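Local coordinates for attachment protein G3P (Enterobacteria phage Ike, PDB 4EO0) that sits at the tip of the filamentous phage and binds the host N-pilus, probably the first step of infection, at residues E34-T37 with Q38-T42; L41-A44 with C45-K49; S51-N54 with V55-Q58; G65-P68 with N69-F72. All blocks are in the same frame, centred on the assembly; numbering follows the deposited sequence.

Contact 1: E34-T37 with Q38-T42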
ATOM      1  N   GLU A  34      19.491   0.579  10.164  1.00 40.02           N
ATOM      2  CA  GLU A  34      18.401  -0.026   9.380  1.00 37.17           C
ATOM      3  C   GLU A  34      17.612   1.134   8.787  1.00 35.49           C
ATOM      4  O   GLU A  34      16.996   1.894   9.537  1.00 32.38           O
ATOM      5  CB  GLU A  34      17.542  -0.951  10.247  1.00 39.12           C
ATOM      6  CG  GLU A  34      18.258  -2.248  10.581  1.00 47.31           C
ATOM      7  CD  GLU A  34      18.475  -3.211   9.431  1.00 56.17           C
ATOM      8  OE1 GLU A  34      17.636  -3.256   8.502  1.00 49.76           O
ATOM      9  OE2 GLU A  34      19.473  -3.960   9.492  1.00 50.70           O
ATOM     10  N   VAL A  35      17.690   1.284   7.438  1.00 31.64           N
ATOM     11  CA  VAL A  35      17.152   2.419   6.679  0.50 29.62           C
ATOM     12  C   VAL A  35      15.914   2.139   5.799  1.00 31.13           C
ATOM     13  O   VAL A  35      15.878   1.160   5.055  1.00 31.99           O
ATOM     14  CB  VAL A  35      18.295   3.080   5.845  0.50 34.03           C
ATOM     15  CG1 VAL A  35      17.880   4.437   5.276  0.50 32.54           C
ATOM     16  CG2 VAL A  35      19.578   3.223   6.661  0.50 35.42           C
ATOM     17  N   ILE A  36      14.938   3.069   5.845  1.00 26.13           N
ATOM     18  CA  ILE A  36      13.753   3.096   5.007  1.00 22.53           C
ATOM     19  C   ILE A  36      13.787   4.505   4.371  1.00 26.12           C
ATOM     20  O   ILE A  36      13.913   5.501   5.087  1.00 26.98           O
ATOM     21  CB  ILE A  36      12.414   2.800   5.707  1.00 22.76           C
ATOM     22  CG1 ILE A  36      12.442   1.407   6.357  1.00 21.58           C
ATOM     23  CG2 ILE A  36      11.278   2.881   4.667  1.00 21.71           C
ATOM     24  CD1 ILE A  36      11.157   0.956   7.071  1.00 23.67           C
ATOM     25  N   THR A  37      13.704   4.576   3.037  1.00 22.90           N
ATOM     26  CA  THR A  37      13.737   5.868   2.345  1.00 22.70           C
ATOM     27  C   THR A  37      12.322   6.281   1.937  1.00 24.08           C
ATOM     28  O   THR A  37      11.402   5.454   1.951  1.00 22.74           O
ATOM     29  CB  THR A  37      14.601   5.780   1.069  1.00 31.08           C
ATOM     30  OG1 THR A  37      13.871   5.008   0.106  1.00 31.22           O
ATOM     31  CG2 THR A  37      16.003   5.211   1.313  1.00 30.41           C
ATOM     32  N   GLN A  38      12.165   7.546   1.497  1.00 21.41           N
ATOM     33  CA  GLN A  38      10.895   8.048   0.994  1.00 18.52           C
ATOM     34  C   GLN A  38      10.483   7.292  -0.274  1.00 23.92           C
ATOM     35  O   GLN A  38       9.313   6.978  -0.421  1.00 20.99           O
ATOM     36  CB  GLN A  38      10.945   9.557   0.744  1.00 18.70           C
ATOM     37  CG  GLN A  38       9.614  10.165   0.308  1.00 27.07           C
ATOM     38  CD  GLN A  38       8.474   9.904   1.278  1.00 36.58           C
ATOM     39  OE1 GLN A  38       8.616   9.992   2.501  1.00 24.19           O
ATOM     40  NE2 GLN A  38       7.315   9.551   0.747  1.00 27.53           N
ATOM     41  N   ALA A  39      11.436   6.970  -1.160  1.00 23.53           N
ATOM     42  CA  ALA A  39      11.186   6.195  -2.383  1.00 24.50           C
ATOM     43  C   ALA A  39      10.642   4.817  -2.037  1.00 27.83           C
ATOM     44  O   ALA A  39       9.757   4.321  -2.734  1.00 27.22           O
ATOM     45  CB  ALA A  39      12.450   6.070  -3.207  1.00 27.60           C
ATOM     46  N   ASP A  40      11.126   4.224  -0.923  1.00 23.39           N
ATOM     47  CA  ASP A  40      10.575   2.959  -0.432  1.00 21.82           C
ATOM     48  C   ASP A  40       9.100   3.084  -0.059  1.00 23.65           C
ATOM     49  O   ASP A  40       8.365   2.121  -0.272  1.00 23.88           O
ATOM     50  CB  ASP A  40      11.328   2.449   0.808  1.00 23.91           C
ATOM     51  CG  ASP A  40      12.759   2.042   0.576  1.00 27.14           C
ATOM     52  OD1 ASP A  40      13.094   1.683  -0.573  1.00 28.59           O
ATOM     53  OD2 ASP A  40      13.514   1.976   1.561  1.00 27.50           O
ATOM     54  N   LEU A  41       8.668   4.241   0.489  1.00 20.49           N
ATOM     55  CA  LEU A  41       7.264   4.449   0.901  1.00 18.17           C
ATOM     56  C   LEU A  41       6.359   4.516  -0.329  1.00 19.94           C
ATOM     57  O   LEU A  41       5.273   3.916  -0.337  1.00 16.63           O
ATOM     58  CB  LEU A  41       7.082   5.716   1.775  1.00 17.14           C
ATOM     59  CG  LEU A  41       7.236   5.565   3.304  1.00 21.78           C
ATOM     60  CD1 LEU A  41       8.664   5.373   3.709  1.00 24.61           C
ATOM     61  CD2 LEU A  41       6.760   6.812   4.038  1.00 21.76           C
ATOM     62  N   THR A  42       6.831   5.222  -1.380  1.00 19.56           N
ATOM     63  CA  THR A  42       6.117   5.372  -2.639  1.00 18.81           C
ATOM     64  C   THR A  42       5.921   4.003  -3.267  1.00 20.75           C
ATOM     65  O   THR A  42       4.824   3.714  -3.710  1.00 18.76           O
ATOM     66  CB  THR A  42       6.819   6.399  -3.550  1.00 24.96           C
ATOM     67  OG1 THR A  42       6.621   7.687  -2.990  1.00 26.81           O
ATOM     68  CG2 THR A  42       6.276   6.391  -4.987  1.00 26.53           C
TER
HETATM   69  O   HOH W   1      16.060   1.477   2.408  1.00 28.68           O

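Contact 2: L41-A44 with C45-K49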
ATOM      1  N   LEU A  41       8.668   4.241   0.489  1.00 20.49           N
ATOM      2  CA  LEU A  41       7.264   4.449   0.901  1.00 18.17           C
ATOM      3  C   LEU A  41       6.359   4.516  -0.329  1.00 19.94           C
ATOM      4  O   LEU A  41       5.273   3.916  -0.337  1.00 16.63           O
ATOM      5  CB  LEU A  41       7.082   5.716   1.775  1.00 17.14           C
ATOM      6  CG  LEU A  41       7.236   5.565   3.304  1.00 21.78           C
ATOM      7  CD1 LEU A  41       8.664   5.373   3.709  1.00 24.61           C
ATOM      8  CD2 LEU A  41       6.760   6.812   4.038  1.00 21.76           C
ATOM      9  N   THR A  42       6.831   5.222  -1.380  1.00 19.56           N
ATOM     10  CA  THR A  42       6.117   5.372  -2.639  1.00 18.81           C
ATOM     11  C   THR A  42       5.921   4.003  -3.267  1.00 20.75           C
ATOM     12  O   THR A  42       4.824   3.714  -3.710  1.00 18.76           O
ATOM     13  CB  THR A  42       6.819   6.399  -3.550  1.00 24.96           C
ATOM     14  OG1 THR A  42       6.621   7.687  -2.990  1.00 26.81           O
ATOM     15  CG2 THR A  42       6.276   6.391  -4.987  1.00 26.53           C
ATOM     16  N   THR A  43       6.980   3.155  -3.283  1.00 17.75           N
ATOM     17  CA  THR A  43       6.903   1.793  -3.823  1.00 17.59           C
ATOM     18  C   THR A  43       5.907   0.990  -3.036  1.00 19.54           C
ATOM     19  O   THR A  43       5.095   0.286  -3.646  1.00 19.01           O
ATOM     20  CB  THR A  43       8.300   1.171  -3.857  1.00 26.82           C
ATOM     21  OG1 THR A  43       9.088   1.970  -4.730  1.00 32.76           O
ATOM     22  CG2 THR A  43       8.301  -0.294  -4.367  1.00 26.16           C
ATOM     23  N   ALA A  44       5.966   1.069  -1.688  1.00 15.34           N
ATOM     24  CA  ALA A  44       5.041   0.349  -0.811  1.00 15.18           C
ATOM     25  C   ALA A  44       3.590   0.782  -1.088  1.00 18.84           C
ATOM     26  O   ALA A  44       2.716  -0.076  -1.135  1.00 15.34           O
ATOM     27  CB  ALA A  44       5.408   0.602   0.641  1.00 16.44           C
ATOM     28  N   CYS A  45       3.347   2.088  -1.336  1.00 16.40           N
ATOM     29  CA  CYS A  45       2.016   2.594  -1.673  1.00 13.78           C
ATOM     30  C   CYS A  45       1.557   2.073  -3.051  1.00 15.12           C
ATOM     31  O   CYS A  45       0.389   1.723  -3.208  1.00 14.60           O
ATOM     32  CB  CYS A  45       1.960   4.121  -1.605  1.00 12.77           C
ATOM     33  SG  CYS A  45       0.271   4.780  -1.732  1.00 14.96           S
ATOM     34  N   ASN A  46       2.475   1.979  -4.025  1.00 15.38           N
ATOM     35  CA  ASN A  46       2.152   1.399  -5.335  1.00 16.51           C
ATOM     36  C   ASN A  46       1.797  -0.062  -5.191  1.00 18.49           C
ATOM     37  O   ASN A  46       0.906  -0.530  -5.891  1.00 15.95           O
ATOM     38  CB  ASN A  46       3.327   1.568  -6.283  1.00 20.42           C
ATOM     39  CG  ASN A  46       3.538   2.999  -6.681  1.00 36.73           C
ATOM     40  OD1 ASN A  46       2.619   3.824  -6.655  1.00 30.48           O
ATOM     41  ND2 ASN A  46       4.744   3.311  -7.091  1.00 29.33           N
ATOM     42  N   ASP A  47       2.475  -0.783  -4.279  1.00 16.47           N
ATOM     43  CA  ASP A  47       2.165  -2.181  -4.005  1.00 14.78           C
ATOM     44  C   ASP A  47       0.752  -2.308  -3.429  1.00 17.73           C
ATOM     45  O   ASP A  47       0.004  -3.206  -3.823  1.00 16.65           O
ATOM     46  CB  ASP A  47       3.187  -2.807  -3.023  1.00 17.44           C
ATOM     47  CG  ASP A  47       4.569  -3.161  -3.577  1.00 24.34           C
ATOM     48  OD1 ASP A  47       4.778  -3.034  -4.809  1.00 23.42           O
ATOM     49  OD2 ASP A  47       5.431  -3.574  -2.783  1.00 26.33           O
ATOM     50  N   ALA A  48       0.390  -1.402  -2.517  1.00 12.72           N
ATOM     51  CA  ALA A  48      -0.947  -1.362  -1.865  1.00 11.84           C
ATOM     52  C   ALA A  48      -2.041  -1.186  -2.946  1.00 15.45           C
ATOM     53  O   ALA A  48      -3.063  -1.903  -2.937  1.00 12.63           O
ATOM     54  CB  ALA A  48      -0.988  -0.185  -0.856  1.00 12.05           C
ATOM     55  N   LYS A  49      -1.803  -0.264  -3.898  1.00 14.88           N
ATOM     56  CA  LYS A  49      -2.712   0.011  -5.022  1.00 14.02           C
ATOM     57  C   LYS A  49      -2.851  -1.201  -5.957  1.00 18.83           C
ATOM     58  O   LYS A  49      -3.968  -1.532  -6.368  1.00 16.83           O
ATOM     59  CB  LYS A  49      -2.264   1.259  -5.793  1.00 15.06           C
ATOM     60  CG  LYS A  49      -2.372   2.520  -4.965  1.00 14.91           C
ATOM     61  CD  LYS A  49      -1.788   3.680  -5.718  1.00 13.39           C
ATOM     62  CE  LYS A  49      -2.004   4.965  -4.960  1.00 24.47           C
ATOM     63  NZ  LYS A  49      -1.350   6.106  -5.655  1.00 35.18           N
TER

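Contact 3: S51-N54 with V55-Q58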
ATOM      1  N   SER A  51      -2.321  -4.300  -5.012  1.00 12.97           N
ATOM      2  CA  SER A  51      -3.013  -5.308  -4.223  1.00 12.50           C
ATOM      3  C   SER A  51      -4.528  -5.114  -4.304  1.00 16.99           C
ATOM      4  O   SER A  51      -5.235  -6.113  -4.469  1.00 15.40           O
ATOM      5  CB  SER A  51      -2.538  -5.296  -2.770  1.00 13.90           C
ATOM      6  OG  SER A  51      -3.258  -6.247  -1.987  1.00 15.42           O
ATOM      7  N   ALA A  52      -5.005  -3.845  -4.246  1.00 14.82           N
ATOM      8  CA  ALA A  52      -6.428  -3.457  -4.345  1.00 13.99           C
ATOM      9  C   ALA A  52      -6.949  -3.881  -5.717  1.00 15.72           C
ATOM     10  O   ALA A  52      -8.028  -4.467  -5.809  1.00 13.78           O
ATOM     11  CB  ALA A  52      -6.567  -1.941  -4.168  1.00 15.38           C
ATOM     12  N   GLN A  53      -6.156  -3.647  -6.762  1.00 12.77           N
ATOM     13  CA  GLN A  53      -6.550  -4.019  -8.117  1.00 13.91           C
ATOM     14  C   GLN A  53      -6.635  -5.514  -8.267  1.00 18.62           C
ATOM     15  O   GLN A  53      -7.586  -6.025  -8.889  1.00 14.97           O
ATOM     16  CB  GLN A  53      -5.567  -3.408  -9.144  1.00 15.61           C
ATOM     17  CG  GLN A  53      -5.965  -3.661 -10.604  1.00 22.61           C
ATOM     18  CD  GLN A  53      -7.273  -3.001 -10.991  1.00 38.17           C
ATOM     19  OE1 GLN A  53      -7.520  -1.819 -10.721  1.00 32.22           O
ATOM     20  NE2 GLN A  53      -8.134  -3.757 -11.651  1.00 28.86           N
ATOM     21  N   ASN A  54      -5.666  -6.229  -7.686  1.00 17.20           N
ATOM     22  CA  ASN A  54      -5.587  -7.688  -7.739  0.50 16.36           C
ATOM     23  C   ASN A  54      -6.846  -8.314  -7.110  1.00 19.91           C
ATOM     24  O   ASN A  54      -7.426  -9.239  -7.662  1.00 21.27           O
ATOM     25  CB  ASN A  54      -4.326  -8.140  -7.002  0.50 18.93           C
ATOM     26  CG  ASN A  54      -3.921  -9.565  -7.227  0.50 36.43           C
ATOM     27  OD1 ASN A  54      -4.671 -10.508  -6.969  0.50 28.04           O
ATOM     28  ND2 ASN A  54      -2.669  -9.757  -7.599  0.50 34.34           N
ATOM     29  N   VAL A  55      -7.247  -7.784  -5.960  1.00 15.37           N
ATOM     30  CA  VAL A  55      -8.430  -8.244  -5.229  1.00 12.57           C
ATOM     31  C   VAL A  55      -9.666  -7.943  -6.070  1.00 17.99           C
ATOM     32  O   VAL A  55     -10.494  -8.838  -6.243  1.00 14.13           O
ATOM     33  CB  VAL A  55      -8.523  -7.677  -3.794  1.00 15.37           C
ATOM     34  CG1 VAL A  55      -9.902  -7.947  -3.169  1.00 15.39           C
ATOM     35  CG2 VAL A  55      -7.432  -8.281  -2.933  1.00 14.22           C
ATOM     36  N   PHE A  56      -9.775  -6.724  -6.610  1.00 13.92           N
ATOM     37  CA  PHE A  56     -10.915  -6.307  -7.438  1.00 13.09           C
ATOM     38  C   PHE A  56     -11.100  -7.254  -8.631  1.00 18.54           C
ATOM     39  O   PHE A  56     -12.225  -7.639  -8.936  1.00 19.16           O
ATOM     40  CB  PHE A  56     -10.769  -4.822  -7.895  1.00 14.12           C
ATOM     41  CG  PHE A  56     -11.851  -4.406  -8.869  1.00 17.02           C
ATOM     42  CD1 PHE A  56     -13.174  -4.270  -8.449  1.00 19.67           C
ATOM     43  CD2 PHE A  56     -11.571  -4.261 -10.228  1.00 20.12           C
ATOM     44  CE1 PHE A  56     -14.182  -3.936  -9.359  1.00 21.26           C
ATOM     45  CE2 PHE A  56     -12.576  -3.899 -11.126  1.00 23.02           C
ATOM     46  CZ  PHE A  56     -13.874  -3.743 -10.684  1.00 21.53           C
ATOM     47  N   ASN A  57      -9.997  -7.632  -9.283  1.00 16.25           N
ATOM     48  CA  ASN A  57      -9.978  -8.537 -10.429  1.00 15.52           C
ATOM     49  C   ASN A  57     -10.605  -9.886 -10.117  1.00 17.92           C
ATOM     50  O   ASN A  57     -11.240 -10.491 -10.987  1.00 19.80           O
ATOM     51  CB  ASN A  57      -8.542  -8.669 -10.954  1.00 13.22           C
ATOM     52  CG  ASN A  57      -8.113  -7.473 -11.744  1.00 28.83           C
ATOM     53  OD1 ASN A  57      -8.919  -6.615 -12.095  1.00 20.20           O
ATOM     54  ND2 ASN A  57      -6.838  -7.410 -12.064  1.00 28.23           N
ATOM     55  N   GLN A  58     -10.458 -10.355  -8.869  1.00 12.35           N
ATOM     56  CA  GLN A  58     -11.066 -11.622  -8.449  1.00 10.89           C
ATOM     57  C   GLN A  58     -12.503 -11.428  -8.037  1.00 17.03           C
ATOM     58  O   GLN A  58     -13.345 -12.239  -8.417  1.00 16.64           O
ATOM     59  CB  GLN A  58     -10.268 -12.240  -7.295  1.00 11.02           C
ATOM     60  CG  GLN A  58      -8.849 -12.676  -7.644  1.00 17.27           C
ATOM     61  CD  GLN A  58      -8.824 -13.632  -8.810  1.00 24.72           C
ATOM     62  OE1 GLN A  58      -9.591 -14.587  -8.869  1.00 25.21           O
ATOM     63  NE2 GLN A  58      -7.984 -13.349  -9.803  1.00 24.90           N
TER

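Contact 4: G65-P68 with N69-F72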
ATOM      1  N   GLY A  65     -22.000 -11.829 -11.705  1.00 15.60           N
ATOM      2  CA  GLY A  65     -23.059 -12.812 -11.513  1.00 17.12           C
ATOM      3  C   GLY A  65     -24.153 -12.270 -10.617  1.00 22.48           C
ATOM      4  O   GLY A  65     -25.338 -12.497 -10.875  1.00 23.85           O
ATOM      5  N   THR A  66     -23.758 -11.505  -9.582  1.00 17.26           N
ATOM      6  CA  THR A  66     -24.681 -10.897  -8.615  1.00 15.48           C
ATOM      7  C   THR A  66     -25.489  -9.775  -9.271  1.00 19.94           C
ATOM      8  O   THR A  66     -26.681  -9.647  -9.003  1.00 20.70           O
ATOM      9  CB  THR A  66     -23.876 -10.384  -7.412  1.00 20.60           C
ATOM     10  OG1 THR A  66     -23.074 -11.453  -6.929  1.00 23.69           O
ATOM     11  CG2 THR A  66     -24.765  -9.870  -6.271  1.00 19.14           C
ATOM     12  N   TRP A  67     -24.819  -8.943 -10.104  1.00 19.28           N
ATOM     13  CA  TRP A  67     -25.455  -7.825 -10.795  0.70 21.21           C
ATOM     14  C   TRP A  67     -25.057  -7.842 -12.267  1.00 25.70           C
ATOM     15  O   TRP A  67     -24.166  -7.107 -12.690  1.00 24.92           O
ATOM     16  CB  TRP A  67     -25.077  -6.496 -10.141  0.70 20.95           C
ATOM     17  CG  TRP A  67     -25.590  -6.344  -8.747  0.70 21.57           C
ATOM     18  CD1 TRP A  67     -26.876  -6.099  -8.361  0.70 25.44           C
ATOM     19  CD2 TRP A  67     -24.819  -6.433  -7.547  0.70 20.11           C
ATOM     20  NE1 TRP A  67     -26.950  -6.016  -6.990  0.70 24.65           N
ATOM     21  CE2 TRP A  67     -25.695  -6.188  -6.467  0.70 24.37           C
ATOM     22  CE3 TRP A  67     -23.458  -6.648  -7.282  0.70 20.59           C
ATOM     23  CZ2 TRP A  67     -25.260  -6.179  -5.142  0.70 22.68           C
ATOM     24  CZ3 TRP A  67     -23.027  -6.636  -5.968  0.70 21.58           C
ATOM     25  CH2 TRP A  67     -23.922  -6.406  -4.913  0.70 22.58           C
ATOM     26  N   PRO A  68     -25.707  -8.694 -13.100  1.00 24.48           N
ATOM     27  CA  PRO A  68     -25.313  -8.756 -14.516  1.00 25.71           C
ATOM     28  C   PRO A  68     -25.627  -7.535 -15.357  1.00 31.61           C
ATOM     29  O   PRO A  68     -25.100  -7.437 -16.464  1.00 33.12           O
ATOM     30  CB  PRO A  68     -26.049  -9.984 -15.028  1.00 28.03           C
ATOM     31  CG  PRO A  68     -27.220 -10.076 -14.197  1.00 32.24           C
ATOM     32  CD  PRO A  68     -26.783  -9.670 -12.822  1.00 25.78           C
ATOM     33  N   ASN A  69     -26.454  -6.610 -14.839  1.00 28.40           N
ATOM     34  CA  ASN A  69     -26.829  -5.385 -15.547  1.00 29.57           C
ATOM     35  C   ASN A  69     -26.007  -4.187 -15.100  1.00 30.98           C
ATOM     36  O   ASN A  69     -26.293  -3.063 -15.507  1.00 33.87           O
ATOM     37  CB  ASN A  69     -28.313  -5.108 -15.359  1.00 28.64           C
ATOM     38  CG  ASN A  69     -29.209  -6.184 -15.902  1.00 34.27           C
ATOM     39  OD1 ASN A  69     -30.299  -6.412 -15.379  1.00 42.67           O
ATOM     40  ND2 ASN A  69     -28.758  -6.899 -16.928  1.00 24.41           N
ATOM     41  N   SER A  70     -24.989  -4.419 -14.244  1.00 23.60           N
ATOM     42  CA  SER A  70     -24.147  -3.347 -13.741  1.00 22.68           C
ATOM     43  C   SER A  70     -22.747  -3.427 -14.313  1.00 25.62           C
ATOM     44  O   SER A  70     -22.325  -4.469 -14.807  1.00 25.25           O
ATOM     45  CB  SER A  70     -24.059  -3.423 -12.216  1.00 25.53           C
ATOM     46  OG  SER A  70     -25.311  -3.225 -11.578  1.00 36.81           O
ATOM     47  N   GLN A  71     -22.028  -2.303 -14.225  1.00 22.97           N
ATOM     48  CA  GLN A  71     -20.610  -2.177 -14.532  1.00 24.04           C
ATOM     49  C   GLN A  71     -19.961  -2.038 -13.150  1.00 24.36           C
ATOM     50  O   GLN A  71     -20.648  -1.673 -12.188  1.00 21.43           O
ATOM     51  CB  GLN A  71     -20.316  -0.918 -15.362  1.00 28.57           C
ATOM     52  CG  GLN A  71     -20.780  -1.020 -16.818  1.00 51.75           C
ATOM     53  CD  GLN A  71     -19.852  -1.829 -17.695  1.00 77.00           C
ATOM     54  OE1 GLN A  71     -20.147  -2.969 -18.071  1.00 74.78           O
ATOM     55  NE2 GLN A  71     -18.728  -1.245 -18.078  1.00 72.83           N
ATOM     56  N   PHE A  72     -18.667  -2.355 -13.032  1.00 21.06           N
ATOM     57  CA  PHE A  72     -17.990  -2.290 -11.745  1.00 17.75           C
ATOM     58  C   PHE A  72     -16.711  -1.530 -11.878  1.00 19.45           C
ATOM     59  O   PHE A  72     -16.132  -1.460 -12.972  1.00 19.87           O
ATOM     60  CB  PHE A  72     -17.687  -3.713 -11.197  1.00 16.85           C
ATOM     61  CG  PHE A  72     -18.890  -4.615 -11.248  1.00 18.80           C
ATOM     62  CD1 PHE A  72     -19.905  -4.502 -10.303  1.00 19.62           C
ATOM     63  CD2 PHE A  72     -19.062  -5.504 -12.299  1.00 20.71           C
ATOM     64  CE1 PHE A  72     -21.077  -5.243 -10.431  1.00 20.22           C
ATOM     65  CE2 PHE A  72     -20.223  -6.256 -12.410  1.00 23.37           C
ATOM     66  CZ  PHE A  72     -21.209  -6.139 -11.462  1.00 20.36           C
TER
HETATM   67  O   HOH W   2     -21.914  -7.297 -15.035  1.00 28.03           O

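Contact 1: E34-T37 with Q38-T42
A capping box formed by Thr37 and Asp40 starts helix 38-66 where strand 30-36 ends, Thr37 being the N-cap residue. Two bonds run in opposite senses between the pair. The backbone N of Asp40 donates to Thr37 OG1 over 3.0 Å. In return Thr37 N donates to Asp40 OD2, also over 3.0 Å and almost straight at 175°; this donor meets the carboxylate from above its plane, 47° out of it. Thr37 can accept because its chi1 of 72° sets OG1 between its own N and carbonyl carbon, facing the first helical turn. A water bridges the same Asp40 oxygen to the strand, donating 2.7 Å to OD2 of Asp40 and an equal distance to Val35 O. Leu41 N reaches back to Thr37 O in a weak bond. Beside this polar cluster lies an apolar one: Ile36 CG2 meets Leu41 CD1 at 3.7 Å, the two side chains crossing at about a right angle, and both also touch Ile95 of strand 94-106. The Asp40 carboxylate thus takes one backbone and one water proton on a single oxygen, which should restrain its rotation. Its negative charge, placed in the first turn at the N-terminal end of the helix, probably interacts favourably with the helix dipole.

Contact 2: L41-A44 with C45-K49
Asn46 leans back along the helix over the carbonyl of Thr42, four residues earlier. Its CB rests 3.4 Å from Thr43 O. One bond further out, CG lies 3.3 Å from Thr42 O, a position set by a chi1 of -70° that places CG beside the residue's own backbone N. At the tip, OD1 is 3.7 Å from Thr42 O and ND2 3.4 Å from it, the latter at too poor an angle for a hydrogen bond, so CG and both tip atoms gather near that one oxygen. ND2 also reaches Thr42 CG2 at 4.0 Å, the two side chains running alongside each other in the same direction. The proton that Thr42 O does accept comes from the backbone N of Asn46, at 2.9 Å and 155°. This is regular alpha-helix in the N-terminal half of helix 38-66: i to i+4 bonds also join Cys45 N to Leu41 O, Asp47 N to Thr43 O and Ala48 N to Ala44 O. The helix is amphipathic here, with Thr42, Thr43, Asn46 and Asp47 exposed, while Leu41, Ala44, Cys45 and Ala48 are buried. Ala44 packs on Ala97 and Ala48 on Val99, both of strand 94-106. Cys45 SG forms the disulfide with Cys80. Asp47 repeats the lean of Asn46 one residue on, its CG 3.5 Å from Thr43 O.

Contact 3: S51-N54 with V55-Q58
Asn54, Val55 and Gln53 lose the most surface to this contact, and each does so differently. Gln53 carries the one side-chain hydrogen bond: its NE2 donates to Asn57 OD1 over 3.0 Å at 139°. The donor stands above the carbonyl plane of Asn57, 40° out of it, whereas OD1 lies close to the amide plane of Gln53; the two amide planes are 59° apart. Gln53 gets there by a bend in its chain at chi2, which turns the amide along the helix toward the next turn. The same NE2 sits at the edge of the Phe56 ring, near its plane, 3.8 Å from CD2. Asn57 OD1 has a second donor in Lys60 NZ, so two bonds from separate residues hold this oxygen. Val55 acts through a methyl: CG2 lies beside its own backbone N and packs 3.4 Å from Ser51 O, the carbonyl that accepts from Val55 N at 3.0 Å. Asn54 turns its carbonyl to the next turn, where Gln58 CG lies 3.7 Å from Asn54 O and Gln58 N gives that oxygen only a weak bond, at 3.4 Å. Ala52 and Phe56 pack on Leu74 of strand 72-76, and Val55 touches Tyr12 of strand 12-24. Backbone bonds of the i to i+4 kind, with an i to i+4 side-chain amide pair alongside, mark an alpha-helix, slacker at Gln58, packed against an antiparallel sheet.

Contact 4: G65-P68 with N69-F72
Trp67 O is where the two halves of this turn meet. Ser70 N donates to it over 3.2 Å at 161°, standing well above the carbonyl plane, 59° out of it. The edge of the Phe72 ring also comes to this oxygen, with CZ 3.3 Å away and the oxygen near the ring plane. CZ further packs on Trp67 CB at 4.1 Å, and in the conformer described the two aromatic side chains cross at about a right angle, Phe72 CE1 coming 4.2 Å from Trp67 CE3. On the serine side, Ser70 OG lies 3.6 Å from Trp67 CB. A type I beta turn from Trp67 to Ser70, with Pro68 and Asn69 at its corners, sets up the Ser70 bond, and the chain that follows carries Phe72 back to Trp67. In the same conformer the indole has Thr66 CG2 over one face, offset toward the rim, and makes a cation-pi contact with Arg105. Ser70 is tied by its OG to Ser106 O, while Gln71 is hydrogen-bonded to Ser106 through its backbone, which would steady the outgoing limb. The chain thus passes from the C-terminal end of helix 38-66 into strand 72-76, with Phe72 touching Phe56 and Leu63 of the helix and Arg105 of strand 94-106.

In the fold
All four contacts follow helix 38-66 in sequence, from its cap to the turn beyond its end. Contacts 1 and 2 share Leu41 and Thr42, their centres about 11 Å apart, and contact 3 follows with its centre about 14 Å from that of contact 2. Contacts 1 and 4 lie about 40 Å apart, centre to centre, on opposite sides of the chain's centre, a measure of how elongated the domain is. Contacts 3 and 4 touch directly: Phe56 CZ packs 3.8 Å from Phe72 C, so the chain leaving the turn returns against the helix. The centre of contact 2 lies about 4 Å from that of the chain, the centre of contact 4 about 28 Å.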